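Parvulin 42 (Trypanosoma brucei brucei, PDB 6GMP) probably catalyses the cis-trans isomerisation of peptide bonds that precede proline, through its parvulin-type PPIase domain. Local coordinates at residues W57-D60 with E61-V65; D68-C72 with G73-R77. One frame throughout, in Å; residues are numbered along the deposited sequence. Where two conformers were deposited one is given.

Contact 1 (W57-D60 with E61-V65); sequences WSLD and EFVQV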
loop_
_atom_site.group_PDB
_atom_site.type_symbol
_atom_site.label_atom_id
_atom_site.label_comp_id
_atom_site.label_asym_id
_atom_site.label_seq_id
_atom_site.Cartn_x
_atom_site.Cartn_y
_atom_site.Cartn_z
ATOM N N TRP A 57 7.260 9.645 7.584
ATOM C CA TRP A 57 8.274 9.014 6.761
ATOM C C TRP A 57 8.640 9.951 5.631
ATOM O O TRP A 57 7.791 10.696 5.130
ATOM C CB TRP A 57 7.769 7.727 6.132
ATOM C CG TRP A 57 7.317 6.613 7.036
ATOM C CD1 TRP A 57 6.692 6.702 8.256
ATOM C CD2 TRP A 57 7.446 5.229 6.752
ATOM N NE1 TRP A 57 6.417 5.437 8.734
ATOM C CE2 TRP A 57 6.870 4.515 7.826
ATOM C CE3 TRP A 57 7.968 4.519 5.670
ATOM C CZ2 TRP A 57 6.827 3.125 7.855
ATOM C CZ3 TRP A 57 7.926 3.145 5.699
ATOM C CH2 TRP A 57 7.360 2.459 6.787
ATOM N N SER A 58 9.889 9.901 5.195
ATOM C CA SER A 58 10.261 10.579 3.970
ATOM C C SER A 58 9.746 9.756 2.795
ATOM O O SER A 58 9.400 8.582 2.943
ATOM C CB SER A 58 11.773 10.708 3.867
ATOM O OG SER A 58 12.354 9.428 3.681
ATOM N N LEU A 59 9.708 10.365 1.616
ATOM C CA LEU A 59 9.305 9.634 0.424
ATOM C C LEU A 59 10.250 8.464 0.182
ATOM O O LEU A 59 9.795 7.367 -0.086
ATOM C CB LEU A 59 9.258 10.548 -0.800
ATOM C CG LEU A 59 8.865 9.841 -2.101
ATOM C CD1 LEU A 59 7.521 9.135 -1.987
ATOM C CD2 LEU A 59 8.824 10.841 -3.238
ATOM N N ASP A 60 11.555 8.700 0.308
ATOM C CA ASP A 60 12.541 7.645 0.095
ATOM C C ASP A 60 12.292 6.475 1.043
ATOM O O ASP A 60 12.358 5.314 0.644
ATOM C CB ASP A 60 13.962 8.186 0.279
ATOM C CG ASP A 60 14.347 9.199 -0.788
ATOM O OD1 ASP A 60 13.774 9.151 -1.896
ATOM O OD2 ASP A 60 15.229 10.042 -0.523
ATOM N N GLU A 61 11.994 6.771 2.304
ATOM C CA GLU A 61 11.683 5.708 3.264
ATOM C C GLU A 61 10.464 4.871 2.862
ATOM O O GLU A 61 10.456 3.637 2.977
ATOM C CB GLU A 61 11.470 6.298 4.652
ATOM C CG GLU A 61 12.778 6.666 5.347
ATOM C CD GLU A 61 12.600 7.558 6.565
ATOM O OE1 GLU A 61 11.482 8.078 6.776
ATOM O OE2 GLU A 61 13.587 7.750 7.317
ATOM N N PHE A 62 9.417 5.522 2.380
ATOM C CA PHE A 62 8.258 4.763 1.973
ATOM C C PHE A 62 8.502 3.943 0.701
ATOM O O PHE A 62 8.056 2.799 0.590
ATOM C CB PHE A 62 7.043 5.668 1.771
ATOM C CG PHE A 62 5.761 4.892 1.645
ATOM C CD1 PHE A 62 5.221 4.265 2.760
ATOM C CD2 PHE A 62 5.137 4.721 0.420
ATOM C CE1 PHE A 62 4.071 3.515 2.668
ATOM C CE2 PHE A 62 3.977 3.964 0.321
ATOM C CZ PHE A 62 3.440 3.371 1.453
ATOM N N VAL A 63 9.205 4.539 -0.256
ATOM C CA VAL A 63 9.512 3.876 -1.517
ATOM C C VAL A 63 10.349 2.618 -1.265
ATOM O O VAL A 63 10.229 1.636 -1.991
ATOM C CB VAL A 63 10.205 4.866 -2.452
ATOM C CG1 VAL A 63 10.913 4.147 -3.586
ATOM C CG2 VAL A 63 9.174 5.869 -2.979
ATOM N N GLN A 64 11.167 2.632 -0.219
ATOM C CA GLN A 64 11.918 1.434 0.149
ATOM C C GLN A 64 10.991 0.247 0.396
ATOM O O GLN A 64 11.235 -0.853 -0.103
ATOM C CB GLN A 64 12.771 1.676 1.384
ATOM C CG GLN A 64 13.673 0.498 1.750
ATOM C CD GLN A 64 14.696 0.203 0.678
ATOM O OE1 GLN A 64 15.387 1.103 0.200
ATOM N NE2 GLN A 64 14.790 -1.062 0.280
ATOM N N VAL A 65 9.913 0.458 1.141
ATOM C CA VAL A 65 9.022 -0.651 1.417
ATOM C C VAL A 65 8.189 -1.004 0.186
ATOM O O VAL A 65 7.874 -2.167 -0.022
ATOM C CB VAL A 65 8.154 -0.437 2.672
ATOM C CG1 VAL A 65 9.046 -0.426 3.918
ATOM C CG2 VAL A 65 7.347 0.829 2.584
#
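E61 folds back over the first turn of its helix to meet S58, and its side chain is worth following outward. CB lies 3.4 Å from S58 OG, with S58 O close by. CG points anti to the carbonyl carbon (chi1 -77°), which turns the chain back toward the start of the helix, and it packs against the same hydroxyl oxygen. From there the chain runs extended to the carboxylate, where OE1 accepts from S58 N at 2.9 Å, the N-H arriving from above the carboxylate plane. OE1 also lies near W57 CA, while OE2 points to R54, a long and weak ion pair.

S58 returns the bond. Its OG, tucked between backbone N and carbonyl carbon (chi1 68°), accepts from E61 N at 3.0 Å, so two backbone N-H groups at the helix start are satisfied by side chains. Behind the cap the ordinary helical bonds begin, F62 N to S58 O and V63 N to L59 O.

On the side facing the sheet, F62 turns its ring edge toward the face of the six-membered ring of W57, an offset edge-to-face pair with centroids 5.9 Å apart and planes at 65°. W57 CZ3 continues to V65 CG2 in one conformer of the valine. One turn apart, L59 CD1 and V63 CG2 touch at 3.8 Å. Y119 stacks on F62 and its hydroxyl hydrogen-bonds W57 O, while Y9 and V11 of strand 6-13 meet F62 too.

The reciprocal S58-E61 pair is a capping box, with S58 as N-cap of helix 59-69, set beside an aromatic cluster that joins this helix to the parvulin sheet.

Contact 2 (D68-C72 with G73-R77); sequences DFSEC and GSAKR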
loop_
_atom_site.group_PDB
_atom_site.type_symbol
_atom_site.label_atom_id
_atom_site.label_comp_id
_atom_site.label_asym_id
_atom_site.label_seq_id
_atom_site.Cartn_x
_atom_site.Cartn_y
_atom_site.Cartn_z
ATOM N N ASP A 68 10.463 -3.238 -1.843
ATOM C CA ASP A 68 10.708 -4.538 -1.216
ATOM C C ASP A 68 9.470 -5.428 -1.166
ATOM O O ASP A 68 9.595 -6.651 -1.200
ATOM C CB ASP A 68 11.255 -4.357 0.202
ATOM C CG ASP A 68 12.653 -3.756 0.232
ATOM O OD1 ASP A 68 13.343 -3.746 -0.812
ATOM O OD2 ASP A 68 13.041 -3.287 1.318
ATOM N N PHE A 69 8.278 -4.834 -1.109
ATOM C CA PHE A 69 7.082 -5.595 -0.745
ATOM C C PHE A 69 5.838 -5.383 -1.608
ATOM O O PHE A 69 4.971 -6.249 -1.608
ATOM C CB PHE A 69 6.682 -5.343 0.717
ATOM C CG PHE A 69 7.697 -5.809 1.723
ATOM C CD1 PHE A 69 7.833 -7.163 2.027
ATOM C CD2 PHE A 69 8.500 -4.900 2.393
ATOM C CE1 PHE A 69 8.757 -7.589 2.961
ATOM C CE2 PHE A 69 9.424 -5.322 3.329
ATOM C CZ PHE A 69 9.554 -6.668 3.614
ATOM N N SER A 70 5.707 -4.262 -2.314
ATOM C CA SER A 70 4.439 -4.014 -2.999
ATOM C C SER A 70 4.246 -4.965 -4.170
ATOM O O SER A 70 5.187 -5.297 -4.895
ATOM C CB SER A 70 4.305 -2.581 -3.483
ATOM O OG SER A 70 2.969 -2.415 -3.963
ATOM N N GLU A 71 3.001 -5.377 -4.354
ATOM C CA GLU A 71 2.608 -6.295 -5.413
ATOM C C GLU A 71 1.671 -5.610 -6.419
ATOM O O GLU A 71 1.122 -6.255 -7.298
ATOM C CB GLU A 71 1.975 -7.544 -4.785
ATOM C CG GLU A 71 3.021 -8.339 -4.024
ATOM C CD GLU A 71 2.469 -9.368 -3.070
ATOM O OE1 GLU A 71 1.250 -9.407 -2.786
ATOM O OE2 GLU A 71 3.291 -10.161 -2.565
ATOM N N CYS A 72 1.529 -4.294 -6.274
ATOM C CA CYS A 72 0.714 -3.488 -7.173
ATOM C C CYS A 72 1.516 -3.036 -8.382
ATOM O O CYS A 72 2.723 -2.807 -8.283
ATOM C CB CYS A 72 0.197 -2.258 -6.426
ATOM S SG CYS A 72 -0.819 -1.146 -7.414
ATOM N N GLY A 73 0.847 -2.875 -9.514
ATOM C CA GLY A 73 1.496 -2.357 -10.701
ATOM C C GLY A 73 2.081 -0.976 -10.487
ATOM O O GLY A 73 3.038 -0.600 -11.182
ATOM N N SER A 74 1.533 -0.225 -9.538
ATOM C CA SER A 74 2.064 1.103 -9.228
ATOM C C SER A 74 3.515 1.045 -8.761
ATOM O O SER A 74 4.204 2.066 -8.740
ATOM C CB SER A 74 1.222 1.800 -8.168
ATOM O OG SER A 74 1.226 1.084 -6.953
ATOM N N ALA A 75 3.990 -0.140 -8.397
ATOM C CA ALA A 75 5.383 -0.281 -7.990
ATOM C C ALA A 75 6.335 0.071 -9.141
ATOM O O ALA A 75 7.510 0.355 -8.898
ATOM C CB ALA A 75 5.646 -1.687 -7.461
ATOM N N LYS A 76 5.849 0.085 -10.383
ATOM C CA LYS A 76 6.700 0.447 -11.512
ATOM C C LYS A 76 7.052 1.934 -11.474
ATOM O O LYS A 76 7.948 2.381 -12.189
ATOM C CB LYS A 76 6.049 0.074 -12.848
ATOM C CG LYS A 76 4.953 1.016 -13.319
ATOM C CD LYS A 76 4.404 0.588 -14.680
ATOM C CE LYS A 76 3.031 -0.063 -14.569
ATOM N NZ LYS A 76 3.066 -1.396 -13.905
ATOM N N ARG A 77 6.334 2.691 -10.647
ATOM C CA ARG A 77 6.672 4.091 -10.392
ATOM C C ARG A 77 6.785 4.306 -8.885
ATOM O O ARG A 77 6.377 5.330 -8.336
ATOM C CB ARG A 77 5.661 5.054 -11.025
ATOM C CG ARG A 77 5.842 5.275 -12.532
ATOM C CD ARG A 77 7.280 5.673 -12.918
ATOM N NE ARG A 77 7.913 4.629 -13.723
ATOM C CZ ARG A 77 7.969 4.625 -15.054
ATOM N NH1 ARG A 77 7.452 5.622 -15.762
ATOM N NH2 ARG A 77 8.559 3.618 -15.686
HETATM O O HOH W 1 2.932 0.026 -4.928
#
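C72 lays its sulfur over the start of the 3-10 turn, with SG 3.1 Å from S74 OG. SG stands anti to its own backbone N (chi1 179°), which carries it forward along the chain, where it accepts a nearly straight hydrogen bond from S74 N at 3.3 Å. The carbonyl of the same residue takes the next N-H: A75 N reaches C72 O at 3.0 Å, from above the carbonyl plane. Sulfur and carbonyl oxygen of one residue thus receive consecutive N-H groups at the head of the turn.

S70 and S74 are bridged by a water, 2.6 Å from S70 OG and 2.9 Å from S74 OG. C72 N adds a weak bond to S70 OG, and the methyl of A75 approaches S70 CB. Further on, G73 O accepts from K76 N.

A cysteine beside a strand histidine, here C72 resting on H10, is consistent with the active-site pair of parvulins. The segment leads out of helix 59-69 toward strand 80-84. Along the way it borders strand 6-13: L12 N bonds to S70 OG, C72 also meets L12, and S74 touches H10, while A75 packs on the loop residues A25 and P26.

How the contacts relate
Contacts 1 and 2 are in series along the chain, with centres about 13 Å apart. Contact 1 caps the beginning of helix 59-69; contact 2 starts in its last residues and runs on into the 3-10 segment 73-76. The side-chain bond from Q64 NE2 to D68 OD2, one turn along the helix, links them. Contact 2 probably lies at the active site, through C72 and H10, while contact 1 sits at the far end of the helix that leads there. Both lean on strand 6-13 of the antiparallel sheet: contact 1 through Y9 and V11, contact 2 through H10, V11 and L12, so V11 meets side chains of both.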